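Local coordinates for phosphonate monoester hydrolase (Ruegeria pomeroyi, PDB 4UPK), which is a hydrolase with a sulfatase-type domain of the alkaline phosphatase clan, modelled as an assembly of four chains, at residues A[99-102]-A[103-107]. Numbering follows the deposited sequence.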
# COMPACT_ATOMS: atom_id res chain seq x y z
N ARG A 99 2.15 20.85 -1.18
CA ARG A 99 1.30 21.05 -2.37
C ARG A 99 -0.22 21.12 -2.17
O ARG A 99 -0.97 21.15 -3.14
CB ARG A 99 1.77 20.21 -3.59
CG ARG A 99 3.19 20.58 -4.10
CD ARG A 99 3.32 21.98 -4.74
NE ARG A 99 2.55 22.08 -5.98
CZ ARG A 99 1.99 23.18 -6.44
NH1 ARG A 99 2.13 24.33 -5.80
NH2 ARG A 99 1.32 23.17 -7.59
N SER A 100 -0.68 21.26 -0.93
CA SER A 100 -2.08 21.48 -0.62
C SER A 100 -2.11 23.03 -0.63
O SER A 100 -1.99 23.68 0.40
CB SER A 100 -2.40 20.93 0.77
OG SER A 100 -3.80 20.81 0.99
N VAL A 101 -2.14 23.61 -1.85
CA VAL A 101 -1.97 25.05 -2.11
C VAL A 101 -3.18 25.97 -2.00
O VAL A 101 -3.01 27.19 -1.95
CB VAL A 101 -1.09 25.32 -3.37
CG1 VAL A 101 0.30 24.74 -3.18
CG2 VAL A 101 -1.75 24.76 -4.64
N ARG A 102 -4.38 25.37 -1.93
CA ARG A 102 -5.69 26.03 -1.78
C ARG A 102 -6.59 25.13 -0.94
O ARG A 102 -6.32 23.93 -0.82
CB ARG A 102 -6.40 26.18 -3.14
CG ARG A 102 -5.51 26.45 -4.33
CD ARG A 102 -6.30 26.27 -5.58
NE ARG A 102 -5.44 26.34 -6.76
CZ ARG A 102 -4.82 25.30 -7.30
NH1 ARG A 102 -4.92 24.09 -6.76
NH2 ARG A 102 -4.07 25.46 -8.38
N ASN A 103 -7.69 25.69 -0.39
CA ASN A 103 -8.71 24.93 0.32
C ASN A 103 -9.26 23.91 -0.69
O ASN A 103 -9.52 24.27 -1.85
CB ASN A 103 -9.84 25.85 0.81
CG ASN A 103 -9.50 26.64 2.04
OD1 ASN A 103 -8.42 26.52 2.60
ND2 ASN A 103 -10.43 27.49 2.48
N GLY A 104 -9.31 22.65 -0.29
CA GLY A 104 -9.78 21.57 -1.16
C GLY A 104 -8.69 20.89 -1.96
O GLY A 104 -8.97 19.88 -2.61
N THR A 105 -7.43 21.42 -1.96
CA THR A 105 -6.33 20.79 -2.71
C THR A 105 -5.80 19.63 -1.88
O THR A 105 -5.33 19.88 -0.75
CB THR A 105 -5.21 21.75 -3.05
OG1 THR A 105 -5.76 22.96 -3.54
CG2 THR A 105 -4.25 21.14 -4.08
N PRO A 106 -5.87 18.38 -2.42
CA PRO A 106 -5.45 17.22 -1.63
C PRO A 106 -3.99 17.23 -1.19
O PRO A 106 -3.13 17.78 -1.86
CB PRO A 106 -5.76 16.03 -2.55
CG PRO A 106 -6.80 16.51 -3.45
CD PRO A 106 -6.43 17.95 -3.72
N LEU A 107 -3.76 16.66 -0.02
CA LEU A 107 -2.43 16.48 0.54
C LEU A 107 -2.10 15.00 0.36
O LEU A 107 -2.98 14.16 0.61
CB LEU A 107 -2.44 16.86 2.04
CG LEU A 107 -1.12 16.76 2.81
CD1 LEU A 107 -0.17 17.89 2.43
CD2 LEU A 107 -1.38 16.81 4.31
O HOH W 1 -7.56 22.59 -5.68
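A type II beta turn from Arg102 to Thr105 reverses the buried loop that follows helix 95-98, and it exemplifies how one threonine can close a turn twice. Thr105 N donates to Arg102 O at 3.0 Å, the bond that defines the turn, while Thr105 OG1 reaches the same Arg102 O at 2.9 Å. Both donors stand over one face of the carbonyl plane, the hydroxyl meeting the C=O at a steep 106°. Having OG1 beside its own backbone N (chi1 -45°) brings the two donors together and turns CG2 back over the preceding chain, 3.4 Å from Arg99 O. Gly104 takes the third turn position with positive phi, a conformation that favours glycine because a side chain would crowd the carbonyl oxygen before it.

Just before the turn, Ser100 OG donates to Thr105 O, adding a third link to Thr105; the 2.5 Å separation is unusually short and may partly reflect coordinate error. Next to it, Leu107 CD1 lies 4.1 Å from Ser100 CB.

The Arg102 side chain runs obliquely past Thr105, bringing OG1 to the guanidinium edge, while Val101 CG2 sits above one guanidinium face, displaced toward its rim. A water bridges the pair, donating to Thr105 OG1 at 2.8 Å and accepting a weak bond from Arg102 NH1. Beyond the turn, the guanidinium forms a salt bridge with Asp436 and bonds Ser522 O of the second subunit; Asn103 OD1 accepts from Gly83 N at helix 82-91.

With its hydroxyl donating to the turn carbonyl and accepting from water, Thr105 ties the backbone reversal to an arginine that probably helps join the two subunits.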